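Local coordinates for protein mitochondrial association factor 1 (Toxoplasma gondii, PDB 6BXS) that belongs to a parasite protein family linked to the manipulation of host mitochondria and adopts a macro domain, a fold often associated with ADP-ribose binding, at residues 137-142 with 175-180; 209-214 with 250-255. All blocks are in the same frame, centred on the assembly; numbering follows the deposited sequence.

Contact 1 of 2, residues 137-142 with 175-180; sequences ESETGK and GNASDS
Asn176 begins the approach to Glu139, but only its backbone comes close: its carbonyl carbon stands 4.4 Å from Glu139 O, while the amide turns elsewhere and is held at OD1 by the backbone N of Arg227. Ala177 is the apolar point of the contact. Its CB bond is directed at the short helix 137-140, and the methyl rests 3.4 Å from Glu139 O and 3.9 Å from Thr140 CG2, so it meets the C-terminal end of that one-turn helix. Thr140 CG2 lies anti to its own carbonyl carbon, and OG1 is directed instead to Gly141 O (2.8 Å), on a lone pair in the carbonyl plane. Ser178, the N-cap residue of helix 179-202, supplies the polar link: its backbone N donates to Glu139 OE1 over 3.2 Å with a nearly straight N-H...O angle of 167°, reaching the oxygen almost end-on to its C-O bond. Glu139 spans the gap because CG sits between N and C (chi1 50°) and the chain beyond is extended. Ser178 OG lies alongside the same OE1 at 3.5 Å, too long for a hydrogen bond. The carboxylate thus engages a main-chain N-H just ahead of the first turn of a helix, where the helix dipole would be expected to favour its negative charge; with 162 Å² buried in all, the small contact combines one directional bond with a methyl packed on the Glu139 carbonyl and Thr140 CG2.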
loop_
_atom_site.group_PDB
_atom_site.type_symbol
_atom_site.label_atom_id
_atom_site.label_comp_id
_atom_site.label_asym_id
_atom_site.label_seq_id
_atom_site.Cartn_x
_atom_site.Cartn_y
_atom_site.Cartn_z
ATOM N N GLU A 137 18.657 -5.076 -7.072
ATOM C CA GLU A 137 17.901 -3.863 -7.376
ATOM C C GLU A 137 18.008 -3.479 -8.852
ATOM O O GLU A 137 17.201 -2.698 -9.359
ATOM C CB GLU A 137 18.382 -2.701 -6.503
ATOM C CG GLU A 137 19.773 -2.184 -6.854
ATOM C CD GLU A 137 20.253 -1.092 -5.915
ATOM O OE1 GLU A 137 19.575 -0.833 -4.897
ATOM O OE2 GLU A 137 21.312 -0.489 -6.194
ATOM N N SER A 138 19.005 -4.031 -9.535
ATOM C CA SER A 138 19.227 -3.722 -10.943
ATOM C C SER A 138 18.116 -4.272 -11.837
ATOM O O SER A 138 17.894 -3.756 -12.933
ATOM C CB SER A 138 20.580 -4.276 -11.400
ATOM O OG SER A 138 20.578 -5.692 -11.397
ATOM N N GLU A 139 17.421 -5.309 -11.374
ATOM C CA GLU A 139 16.341 -5.915 -12.155
ATOM C C GLU A 139 14.956 -5.635 -11.567
ATOM O O GLU A 139 13.963 -5.629 -12.296
ATOM C CB GLU A 139 16.548 -7.428 -12.278
ATOM C CG GLU A 139 16.831 -8.143 -10.964
ATOM C CD GLU A 139 16.704 -9.654 -11.078
ATOM O OE1 GLU A 139 15.982 -10.130 -11.981
ATOM O OE2 GLU A 139 17.328 -10.369 -10.268
ATOM N N THR A 140 14.888 -5.404 -10.260
ATOM C CA THR A 140 13.609 -5.165 -9.591
ATOM C C THR A 140 13.297 -3.678 -9.435
ATOM O O THR A 140 12.134 -3.292 -9.308
ATOM C CB THR A 140 13.573 -5.795 -8.185
ATOM O OG1 THR A 140 14.470 -5.086 -7.321
ATOM C CG2 THR A 140 13.959 -7.268 -8.235
ATOM N N GLY A 141 14.340 -2.854 -9.446
ATOM C CA GLY A 141 14.229 -1.461 -9.050
ATOM C C GLY A 141 14.707 -1.338 -7.617
ATOM O O GLY A 141 14.777 -2.342 -6.905
ATOM N N LYS A 142 15.041 -0.123 -7.187
ATOM C CA LYS A 142 15.606 0.072 -5.855
ATOM C C LYS A 142 14.515 0.411 -4.840
ATOM O O LYS A 142 13.455 0.922 -5.199
ATOM C CB LYS A 142 16.682 1.166 -5.883
ATOM C CG LYS A 142 16.193 2.576 -5.589
ATOM C CD LYS A 142 17.335 3.581 -5.684
ATOM C CE LYS A 142 16.848 5.009 -5.471
ATOM N NZ LYS A 142 15.915 5.452 -6.547
ATOM N N GLY A 175 8.385 -5.433 -13.338
ATOM C CA GLY A 175 7.932 -6.673 -13.943
ATOM C C GLY A 175 8.971 -7.434 -14.743
ATOM O O GLY A 175 8.876 -8.655 -14.872
ATOM N N ASN A 176 9.963 -6.731 -15.278
ATOM C CA ASN A 176 10.981 -7.378 -16.103
ATOM C C ASN A 176 11.976 -8.180 -15.269
ATOM O O ASN A 176 12.810 -8.904 -15.813
ATOM C CB ASN A 176 11.726 -6.342 -16.948
ATOM C CG ASN A 176 10.880 -5.804 -18.085
ATOM O OD1 ASN A 176 9.683 -6.080 -18.169
ATOM N ND2 ASN A 176 11.501 -5.029 -18.968
ATOM N N ALA A 177 11.897 -8.041 -13.948
ATOM C CA ALA A 177 12.656 -8.907 -13.053
ATOM C C ALA A 177 12.266 -10.356 -13.320
ATOM O O ALA A 177 11.113 -10.638 -13.644
ATOM C CB ALA A 177 12.401 -8.543 -11.596
ATOM N N SER A 178 13.224 -11.268 -13.198
ATOM C CA SER A 178 12.958 -12.682 -13.434
ATOM C C SER A 178 11.924 -13.188 -12.430
ATOM O O SER A 178 11.777 -12.621 -11.347
ATOM C CB SER A 178 14.247 -13.499 -13.337
ATOM O OG SER A 178 14.789 -13.446 -12.029
ATOM N N ASP A 179 11.207 -14.246 -12.799
ATOM C CA ASP A 179 10.118 -14.771 -11.979
ATOM C C ASP A 179 10.559 -15.053 -10.548
ATOM O O ASP A 179 9.863 -14.703 -9.596
ATOM C CB ASP A 179 9.551 -16.048 -12.602
ATOM C CG ASP A 179 8.852 -15.797 -13.924
ATOM O OD1 ASP A 179 8.622 -14.618 -14.268
ATOM O OD2 ASP A 179 8.522 -16.782 -14.618
ATOM N N SER A 180 11.723 -15.678 -10.404
ATOM C CA SER A 180 12.238 -16.045 -9.092
ATOM C C SER A 180 12.448 -14.814 -8.213
ATOM O O SER A 180 12.024 -14.788 -7.057
ATOM C CB SER A 180 13.550 -16.817 -9.237
ATOM O OG SER A 180 13.940 -17.391 -8.002
#

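Contact 2 of 2, residues 209-214 with 250-255; sequences KPVEAI and PRVELQ. With SO4 (sulfate ion), chain D.
Ala213 and Glu253 face each other in parallel register, CA atoms 4.2 Å apart, where strands 213-216 and 253-256 run side by side in the mixed sheet of the macro domain. They are the two strands of a beta-alpha-beta unit whose crossover is helix 230-248. Backbone bonds set the register: Glu253 N donates to Glu212 O, Ile214 N to Glu253 O (2.8 Å), and Gln255 N to Ile214 O. Glu212 lies in the loop just before strand 213-216, so the first of these bonds comes ahead of the first strand bridge, Ala213 with Glu253.

Apolar packing lies mainly on the face of Ile214 and Leu254, which point the same way side by side; Ile214 CD1 and Leu254 CD2 are tight at 3.4 Å. Ile214 CG1 occupies the position between N and C (chi1 47°), which carries CD1 to this neighbour, while CG2 meets Val252 CG2 crosswise. Helix 179-202 covers Ile214 through Val197, and helix 230-248 covers Leu254. On the other face Ala213 CB touches Glu253 CB at 3.7 Å. Within the same strand Gln255 NE2 donates to Glu253 OE2, two residues back, and across the pair NE2 reaches Ala213 CB only loosely, at 4.0 Å.

Polar contacts with a sulfate ion, probably from the crystallisation liquor, gather at the loop before strand 253-256. Arg251 N and NE both bond to O4, Val252 N bonds weakly to O3, and Asn201 ND2 adds a further bond. A bend at chi3 (-55°) curls the Arg251 chain round the anion, so that the guanidinium edge presents NH1 in plane to sulfate O2 at 3.1 Å.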
loop_
_atom_site.group_PDB
_atom_site.type_symbol
_atom_site.label_atom_id
_atom_site.label_comp_id
_atom_site.label_asym_id
_atom_site.label_seq_id
_atom_site.Cartn_x
_atom_site.Cartn_y
_atom_site.Cartn_z
ATOM N N LYS A 209 -5.794 5.227 16.789
ATOM C CA LYS A 209 -6.025 5.267 15.352
ATOM C C LYS A 209 -5.572 3.975 14.684
ATOM O O LYS A 209 -4.619 3.968 13.905
ATOM C CB LYS A 209 -5.307 6.469 14.743
ATOM C CG LYS A 209 -5.849 7.792 15.254
ATOM C CD LYS A 209 -5.500 8.949 14.343
ATOM C CE LYS A 209 -6.298 10.191 14.718
ATOM N NZ LYS A 209 -7.762 10.003 14.488
ATOM N N PRO A 210 -6.269 2.873 14.986
ATOM C CA PRO A 210 -5.942 1.567 14.407
ATOM C C PRO A 210 -6.283 1.482 12.927
ATOM O O PRO A 210 -7.204 2.158 12.464
ATOM C CB PRO A 210 -6.811 0.601 15.214
ATOM C CG PRO A 210 -7.974 1.420 15.636
ATOM C CD PRO A 210 -7.433 2.797 15.885
ATOM N N VAL A 211 -5.540 0.659 12.199
ATOM C CA VAL A 211 -5.893 0.329 10.826
ATOM C C VAL A 211 -6.791 -0.899 10.855
ATOM O O VAL A 211 -6.347 -1.995 11.199
ATOM C CB VAL A 211 -4.657 0.055 9.961
ATOM C CG1 VAL A 211 -5.070 -0.231 8.522
ATOM C CG2 VAL A 211 -3.697 1.236 10.018
ATOM N N GLU A 212 -8.054 -0.708 10.496
ATOM C CA GLU A 212 -9.048 -1.770 10.586
ATOM C C GLU A 212 -9.222 -2.463 9.239
ATOM O O GLU A 212 -9.743 -3.574 9.162
ATOM C CB GLU A 212 -10.376 -1.198 11.082
ATOM C CG GLU A 212 -10.205 -0.284 12.292
ATOM C CD GLU A 212 -11.517 0.222 12.854
ATOM O OE1 GLU A 212 -11.771 0.008 14.058
ATOM O OE2 GLU A 212 -12.288 0.852 12.100
ATOM N N ALA A 213 -8.770 -1.802 8.178
ATOM C CA ALA A 213 -8.770 -2.397 6.850
ATOM C C ALA A 213 -7.700 -1.738 5.994
ATOM O O ALA A 213 -7.314 -0.597 6.251
ATOM C CB ALA A 213 -10.134 -2.253 6.203
ATOM N N ILE A 214 -7.212 -2.464 4.992
ATOM C CA ILE A 214 -6.294 -1.889 4.017
ATOM C C ILE A 214 -6.843 -2.041 2.602
ATOM O O ILE A 214 -7.278 -3.121 2.198
ATOM C CB ILE A 214 -4.886 -2.523 4.101
ATOM C CG1 ILE A 214 -4.971 -4.048 4.169
ATOM C CG2 ILE A 214 -4.148 -1.983 5.318
ATOM C CD1 ILE A 214 -3.615 -4.733 4.092
ATOM N N PRO A 250 -3.815 -11.648 10.710
ATOM C CA PRO A 250 -4.287 -10.324 11.122
ATOM C C PRO A 250 -5.805 -10.187 11.215
ATOM O O PRO A 250 -6.545 -10.971 10.621
ATOM C CB PRO A 250 -3.739 -9.420 10.022
ATOM C CG PRO A 250 -3.764 -10.282 8.804
ATOM C CD PRO A 250 -3.502 -11.694 9.271
ATOM N N ARG A 251 -6.248 -9.185 11.968
ATOM C CA ARG A 251 -7.661 -8.833 12.044
ATOM C C ARG A 251 -8.026 -7.868 10.926
ATOM O O ARG A 251 -9.204 -7.693 10.608
ATOM C CB ARG A 251 -7.988 -8.199 13.397
ATOM C CG ARG A 251 -7.716 -9.094 14.596
ATOM C CD ARG A 251 -7.616 -8.290 15.886
ATOM N NE ARG A 251 -6.617 -7.227 15.786
ATOM C CZ ARG A 251 -6.282 -6.406 16.776
ATOM N NH1 ARG A 251 -5.364 -5.473 16.573
ATOM N NH2 ARG A 251 -6.859 -6.515 17.967
ATOM N N VAL A 252 -7.012 -7.239 10.336
ATOM C CA VAL A 252 -7.230 -6.222 9.317
ATOM C C VAL A 252 -7.953 -6.820 8.113
ATOM O O VAL A 252 -7.646 -7.927 7.671
ATOM C CB VAL A 252 -5.892 -5.566 8.864
ATOM C CG1 VAL A 252 -5.094 -6.485 7.941
ATOM C CG2 VAL A 252 -6.154 -4.234 8.176
ATOM N N GLU A 253 -8.929 -6.075 7.603
ATOM C CA GLU A 253 -9.719 -6.490 6.451
ATOM C C GLU A 253 -9.014 -6.109 5.151
ATOM O O GLU A 253 -8.497 -4.999 5.022
ATOM C CB GLU A 253 -11.110 -5.851 6.522
ATOM C CG GLU A 253 -11.941 -5.938 5.247
ATOM C CD GLU A 253 -13.298 -5.271 5.394
ATOM O OE1 GLU A 253 -14.083 -5.694 6.270
ATOM O OE2 GLU A 253 -13.577 -4.315 4.641
ATOM N N LEU A 254 -8.996 -7.032 4.193
ATOM C CA LEU A 254 -8.374 -6.786 2.896
ATOM C C LEU A 254 -9.394 -6.305 1.867
ATOM O O LEU A 254 -10.450 -6.915 1.688
ATOM C CB LEU A 254 -7.684 -8.051 2.378
ATOM C CG LEU A 254 -6.457 -8.553 3.140
ATOM C CD1 LEU A 254 -5.946 -9.839 2.511
ATOM C CD2 LEU A 254 -5.362 -7.506 3.164
ATOM N N GLN A 255 -9.062 -5.204 1.200
ATOM C CA GLN A 255 -9.851 -4.692 0.086
ATOM C C GLN A 255 -8.940 -4.482 -1.114
ATOM O O GLN A 255 -7.833 -3.963 -0.971
ATOM C CB GLN A 255 -10.539 -3.378 0.452
ATOM C CG GLN A 255 -11.337 -3.414 1.737
ATOM C CD GLN A 255 -11.956 -2.069 2.065
ATOM O OE1 GLN A 255 -11.752 -1.087 1.348
ATOM N NE2 GLN A 255 -12.718 -2.016 3.149
HETATM S S SO4 D . -3.924 -6.749 13.046
HETATM O O1 SO4 D . -2.690 -7.090 12.343
HETATM O O2 SO4 D . -3.641 -5.745 14.066
HETATM O O3 SO4 D . -4.896 -6.222 12.096
HETATM O O4 SO4 D . -4.465 -7.950 13.680
#

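In the fold
Contact 1 closes before contact 2 opens along the chain, and the two lie on opposite sides of the chain's centre, with their own centres 29 Å apart and nearest atoms about 20 Å apart, so they do not touch. Helix 179-202 relates them: contact 1 lies at its N-terminal end, and residues near its C-terminal end, among them Val197 and Asn201, reach contact 2. Contact 2 belongs to the parallel central part of the mixed sheet, whereas contact 1 joins loops and helix ends at the periphery, with its centre about 19 Å from the centre of the chain. One is therefore a partly buried surface link, the other a buried core pairing within the same macro-domain fold.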